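Local coordinates for 4-hydroxy-3-methylbut-2-enyl diphosphate reductase, apicoplast (Plasmodium falciparum, PDB 4N7B), which reduces (E)-4-hydroxy-3-methylbut-2-enyl diphosphate to isopentenyl and dimethylallyl diphosphate with an iron-sulfur cluster, the last step of the MEP pathway of isoprenoid synthesis, at residues A[218-231]-A[475-488]. Sequence-based numbering, arbitrary orientation.
Sequences PNKILYLINPRGFC and VNKIALTSAASTPE. With F3S (Fe3-s4 cluster), chain B.
Arg228 holds the carboxylate of Glu488 through NE and NH2, one nitrogen to each oxygen, in the five-stranded parallel sheet unit of this IspH-family reductase; Arg228 lies in the loop after strand 221-226, Glu488 at the start of helix 488-499, which follows the neighbouring strand 477-482. NH2 of Arg228 meets OE1 of Glu488 at 2.6 Å, nearly straight (177°) and within the guanidinium plane, whereas the longer NE bond uses the syn lone pair of OE2. The guanidinium and carboxylate planes are 49° apart, a twist that brings NH2 to OE1 from above the carboxylate plane. Two further contacts fix the guanidinium: NH1 of Arg228 donates to Ile225 O (2.8 Å), and Leu224 CD1 sits 3.6 Å above its plane. Behind this clamp, the parallel register is set by alternating bonds such as Tyr223 N to Ile478 O and Leu480 N to Tyr223 O, both 2.8 Å. On one face of the sheet Leu222 CD1 packs against Ile478 CG2 (3.6 Å), and Leu498 and Val495 of helix 488-499 touch Leu222 and Leu480 respectively. Beyond the strands, water 2 links Phe230 N to Thr486 O, and Ala484 O accepts Cys231 N on an in-plane lone pair. Cys231 SG binds FE1 of the [3Fe-4S] cluster, an oxygen-degraded form of the [4Fe-4S] cofactor, at 2.3 Å.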
loop_
_atom_site.group_PDB
_atom_site.type_symbol
_atom_site.label_atom_id
_atom_site.label_comp_id
_atom_site.label_asym_id
_atom_site.label_seq_id
_atom_site.Cartn_x
_atom_site.Cartn_y
_atom_site.Cartn_z
ATOM N N PRO A 218 26.891 -23.336 10.992
ATOM C CA PRO A 218 27.609 -22.227 11.629
ATOM C C PRO A 218 26.717 -21.343 12.498
ATOM O O PRO A 218 25.912 -21.851 13.285
ATOM C CB PRO A 218 28.142 -21.437 10.431
ATOM C CG PRO A 218 28.388 -22.478 9.394
ATOM C CD PRO A 218 27.288 -23.506 9.581
ATOM N N ASN A 219 26.869 -20.030 12.360
ATOM C CA ASN A 219 26.126 -19.081 13.177
ATOM C C ASN A 219 24.785 -18.737 12.567
ATOM O O ASN A 219 24.720 -18.133 11.497
ATOM C CB ASN A 219 26.934 -17.812 13.338
ATOM C CG ASN A 219 26.933 -17.325 14.733
ATOM O OD1 ASN A 219 27.541 -17.939 15.609
ATOM N ND2 ASN A 219 26.251 -16.213 14.973
ATOM N N LYS A 220 23.712 -19.130 13.237
ATOM C CA LYS A 220 22.375 -18.884 12.715
ATOM C C LYS A 220 21.800 -17.608 13.310
ATOM O O LYS A 220 21.782 -17.441 14.531
ATOM C CB LYS A 220 21.484 -20.083 13.006
ATOM C CG LYS A 220 22.062 -21.375 12.427
ATOM C CD LYS A 220 21.171 -22.561 12.684
ATOM C CE LYS A 220 19.948 -22.520 11.802
ATOM N NZ LYS A 220 19.108 -23.749 11.955
ATOM N N ILE A 221 21.336 -16.706 12.454
ATOM C CA ILE A 221 20.791 -15.445 12.927
ATOM C C ILE A 221 19.524 -15.054 12.199
ATOM O O ILE A 221 19.439 -15.144 10.967
ATOM C CB ILE A 221 21.774 -14.302 12.722
ATOM C CG1 ILE A 221 23.070 -14.574 13.468
ATOM C CG2 ILE A 221 21.155 -12.982 13.202
ATOM C CD1 ILE A 221 24.129 -13.539 13.169
ATOM N N LEU A 222 18.537 -14.608 12.969
ATOM C CA LEU A 222 17.329 -14.024 12.404
ATOM C C LEU A 222 17.333 -12.526 12.650
ATOM O O LEU A 222 17.302 -12.052 13.800
ATOM C CB LEU A 222 16.091 -14.667 13.018
ATOM C CG LEU A 222 14.765 -14.049 12.593
ATOM C CD1 LEU A 222 14.417 -14.456 11.196
ATOM C CD2 LEU A 222 13.672 -14.470 13.549
ATOM N N TYR A 223 17.411 -11.768 11.568
ATOM C CA TYR A 223 17.380 -10.327 11.662
ATOM C C TYR A 223 15.939 -9.888 11.543
ATOM O O TYR A 223 15.342 -9.956 10.463
ATOM C CB TYR A 223 18.199 -9.705 10.550
ATOM C CG TYR A 223 19.690 -9.922 10.658
ATOM C CD1 TYR A 223 20.454 -9.151 11.513
ATOM C CD2 TYR A 223 20.339 -10.876 9.871
ATOM C CE1 TYR A 223 21.819 -9.324 11.610
ATOM C CE2 TYR A 223 21.710 -11.055 9.960
ATOM C CZ TYR A 223 22.439 -10.270 10.838
ATOM O OH TYR A 223 23.791 -10.427 10.949
ATOM N N LEU A 224 15.373 -9.477 12.662
ATOM C CA LEU A 224 14.030 -8.942 12.694
ATOM C C LEU A 224 14.123 -7.454 12.409
ATOM O O LEU A 224 14.746 -6.681 13.152
ATOM C CB LEU A 224 13.373 -9.187 14.053
ATOM C CG LEU A 224 11.970 -8.599 14.223
ATOM C CD1 LEU A 224 10.992 -9.236 13.223
ATOM C CD2 LEU A 224 11.496 -8.815 15.666
ATOM N N ILE A 225 13.508 -7.056 11.311
ATOM C CA ILE A 225 13.733 -5.735 10.757
ATOM C C ILE A 225 12.672 -4.739 11.188
ATOM O O ILE A 225 11.485 -5.060 11.274
ATOM C CB ILE A 225 13.753 -5.797 9.232
ATOM C CG1 ILE A 225 14.926 -6.662 8.778
ATOM C CG2 ILE A 225 13.895 -4.418 8.656
ATOM C CD1 ILE A 225 14.885 -7.083 7.327
ATOM N N ASN A 226 13.124 -3.514 11.407
ATOM C CA ASN A 226 12.257 -2.409 11.712
ATOM C C ASN A 226 12.810 -1.257 10.891
ATOM O O ASN A 226 14.020 -1.078 10.806
ATOM C CB ASN A 226 12.347 -2.115 13.234
ATOM C CG ASN A 226 11.241 -1.233 13.724
ATOM O OD1 ASN A 226 10.056 -1.571 13.593
ATOM N ND2 ASN A 226 11.612 -0.094 14.328
ATOM N N PRO A 227 11.944 -0.462 10.272
ATOM C CA PRO A 227 10.487 -0.581 10.260
ATOM C C PRO A 227 9.946 -1.686 9.365
ATOM O O PRO A 227 10.583 -2.101 8.386
ATOM C CB PRO A 227 10.035 0.782 9.729
ATOM C CG PRO A 227 11.155 1.237 8.894
ATOM C CD PRO A 227 12.402 0.753 9.583
ATOM N N ARG A 228 8.742 -2.133 9.722
ATOM C CA ARG A 228 8.033 -3.174 9.012
ATOM C C ARG A 228 6.581 -3.040 9.377
ATOM O O ARG A 228 6.237 -2.270 10.278
ATOM C CB ARG A 228 8.497 -4.557 9.472
ATOM C CG ARG A 228 8.218 -4.818 10.983
ATOM C CD ARG A 228 8.576 -6.261 11.369
ATOM N NE ARG A 228 8.198 -6.578 12.737
ATOM C CZ ARG A 228 8.940 -6.279 13.805
ATOM N NH1 ARG A 228 10.108 -5.679 13.658
ATOM N NH2 ARG A 228 8.521 -6.580 15.027
ATOM N N GLY A 229 5.725 -3.833 8.737
ATOM C CA GLY A 229 4.355 -3.963 9.222
ATOM C C GLY A 229 3.527 -2.700 9.048
ATOM O O GLY A 229 3.874 -1.813 8.252
ATOM N N PHE A 230 2.423 -2.630 9.790
ATOM C CA PHE A 230 1.402 -1.593 9.596
ATOM C C PHE A 230 1.996 -0.196 9.384
ATOM O O PHE A 230 2.835 0.272 10.154
ATOM C CB PHE A 230 0.439 -1.540 10.792
ATOM C CG PHE A 230 -0.682 -2.560 10.748
ATOM C CD1 PHE A 230 -0.698 -3.568 9.799
ATOM C CD2 PHE A 230 -1.725 -2.499 11.663
ATOM C CE1 PHE A 230 -1.725 -4.496 9.769
ATOM C CE2 PHE A 230 -2.757 -3.418 11.634
ATOM C CZ PHE A 230 -2.756 -4.420 10.692
ATOM N N CYS A 231 1.543 0.472 8.330
ATOM C CA CYS A 231 1.800 1.893 8.163
ATOM C C CYS A 231 0.621 2.618 8.806
ATOM O O CYS A 231 -0.348 1.987 9.266
ATOM C CB CYS A 231 1.883 2.229 6.667
ATOM S SG CYS A 231 0.306 1.904 5.840
ATOM N N VAL A 475 20.158 -22.607 5.290
ATOM C CA VAL A 475 20.177 -21.166 5.499
ATOM C C VAL A 475 20.434 -20.830 6.958
ATOM O O VAL A 475 19.725 -21.279 7.869
ATOM C CB VAL A 475 18.957 -20.411 4.891
ATOM C CG1 VAL A 475 18.151 -21.316 3.953
ATOM C CG2 VAL A 475 18.115 -19.787 5.949
ATOM N N ASN A 476 21.486 -20.042 7.151
ATOM C CA ASN A 476 21.953 -19.653 8.469
ATOM C C ASN A 476 21.535 -18.248 8.843
ATOM O O ASN A 476 21.369 -17.947 10.012
ATOM C CB ASN A 476 23.476 -19.770 8.521
ATOM C CG ASN A 476 23.949 -21.188 8.268
ATOM O OD1 ASN A 476 23.375 -22.148 8.784
ATOM N ND2 ASN A 476 24.990 -21.327 7.465
ATOM N N LYS A 477 21.386 -17.376 7.858
ATOM C CA LYS A 477 20.957 -16.015 8.150
ATOM C C LYS A 477 19.722 -15.623 7.357
ATOM O O LYS A 477 19.693 -15.705 6.130
ATOM C CB LYS A 477 22.092 -15.031 7.896
ATOM C CG LYS A 477 23.388 -15.450 8.579
ATOM C CD LYS A 477 24.214 -14.262 9.003
ATOM C CE LYS A 477 25.676 -14.647 9.188
ATOM N NZ LYS A 477 25.843 -15.936 9.927
ATOM N N ILE A 478 18.710 -15.181 8.086
ATOM C CA ILE A 478 17.436 -14.772 7.529
ATOM C C ILE A 478 17.115 -13.308 7.843
ATOM O O ILE A 478 17.226 -12.841 8.988
ATOM C CB ILE A 478 16.337 -15.636 8.110
ATOM C CG1 ILE A 478 16.566 -17.076 7.706
ATOM C CG2 ILE A 478 14.962 -15.136 7.693
ATOM C CD1 ILE A 478 15.699 -18.051 8.460
ATOM N N ALA A 479 16.712 -12.593 6.809
ATOM C CA ALA A 479 16.204 -11.246 6.935
ATOM C C ALA A 479 14.680 -11.368 7.033
ATOM O O ALA A 479 14.048 -11.921 6.119
ATOM C CB ALA A 479 16.592 -10.453 5.702
ATOM N N LEU A 480 14.077 -10.911 8.134
ATOM C CA LEU A 480 12.624 -11.052 8.270
ATOM C C LEU A 480 11.949 -9.692 8.347
ATOM O O LEU A 480 12.280 -8.886 9.220
ATOM C CB LEU A 480 12.270 -11.883 9.495
ATOM C CG LEU A 480 10.790 -11.978 9.866
ATOM C CD1 LEU A 480 9.990 -12.761 8.824
ATOM C CD2 LEU A 480 10.640 -12.627 11.241
ATOM N N THR A 481 11.036 -9.421 7.416
ATOM C CA THR A 481 10.266 -8.188 7.456
ATOM C C THR A 481 8.803 -8.436 7.096
ATOM O O THR A 481 8.390 -9.578 6.936
ATOM C CB THR A 481 10.856 -7.112 6.548
ATOM O OG1 THR A 481 10.159 -5.883 6.785
ATOM C CG2 THR A 481 10.707 -7.479 5.116
ATOM N N SER A 482 8.015 -7.383 6.965
ATOM C CA SER A 482 6.609 -7.562 6.680
ATOM C C SER A 482 6.071 -6.332 5.989
ATOM O O SER A 482 6.593 -5.234 6.161
ATOM C CB SER A 482 5.829 -7.831 7.973
ATOM O OG SER A 482 5.981 -6.737 8.864
ATOM N N ALA A 483 5.030 -6.536 5.192
ATOM C CA ALA A 483 4.450 -5.479 4.385
ATOM C C ALA A 483 3.635 -4.510 5.222
ATOM O O ALA A 483 3.345 -4.765 6.392
ATOM C CB ALA A 483 3.577 -6.078 3.321
ATOM N N ALA A 484 3.253 -3.403 4.599
ATOM C CA ALA A 484 2.566 -2.327 5.291
ATOM C C ALA A 484 1.148 -2.688 5.709
ATOM O O ALA A 484 0.514 -1.939 6.447
ATOM C CB ALA A 484 2.551 -1.067 4.409
ATOM N N SER A 485 0.649 -3.825 5.241
ATOM C CA SER A 485 -0.729 -4.249 5.504
ATOM C C SER A 485 -0.735 -5.474 6.412
ATOM O O SER A 485 -1.791 -6.016 6.717
ATOM C CB SER A 485 -1.441 -4.613 4.193
ATOM O OG SER A 485 -0.529 -5.296 3.306
ATOM N N THR A 486 0.443 -5.916 6.842
ATOM C CA THR A 486 0.582 -7.176 7.600
ATOM C C THR A 486 0.517 -7.028 9.148
ATOM O O THR A 486 1.337 -6.330 9.750
ATOM C CB THR A 486 1.910 -7.868 7.245
ATOM O OG1 THR A 486 1.978 -8.062 5.827
ATOM C CG2 THR A 486 2.000 -9.211 7.925
ATOM N N PRO A 487 -0.443 -7.718 9.794
ATOM C CA PRO A 487 -0.562 -7.674 11.260
ATOM C C PRO A 487 0.671 -8.218 11.954
ATOM O O PRO A 487 1.225 -9.223 11.518
ATOM C CB PRO A 487 -1.774 -8.563 11.551
ATOM C CG PRO A 487 -2.509 -8.665 10.250
ATOM C CD PRO A 487 -1.479 -8.559 9.174
ATOM N N GLU A 488 1.083 -7.553 13.032
ATOM C CA GLU A 488 2.335 -7.864 13.729
ATOM C C GLU A 488 2.297 -9.297 14.265
ATOM O O GLU A 488 3.319 -9.993 14.225
ATOM C CB GLU A 488 2.608 -6.856 14.855
ATOM C CG GLU A 488 3.892 -7.132 15.672
ATOM C CD GLU A 488 5.165 -7.222 14.801
ATOM O OE1 GLU A 488 6.175 -7.785 15.275
ATOM O OE2 GLU A 488 5.167 -6.740 13.649
HETATM FE FE1 F3S B . 0.337 2.943 3.781
HETATM FE FE3 F3S B . -0.675 5.216 2.750
HETATM FE FE4 F3S B . 1.729 4.275 2.005
HETATM S S1 F3S B . -1.686 3.276 3.006
HETATM S S2 F3S B . 1.619 2.059 2.190
HETATM S S3 F3S B . 1.115 5.018 3.994
HETATM S S4 F3S B . 0.223 5.233 0.722
HETATM O O HOH W 1 11.367 -3.562 6.058
HETATM O O HOH W 2 1.963 -4.720 11.833
#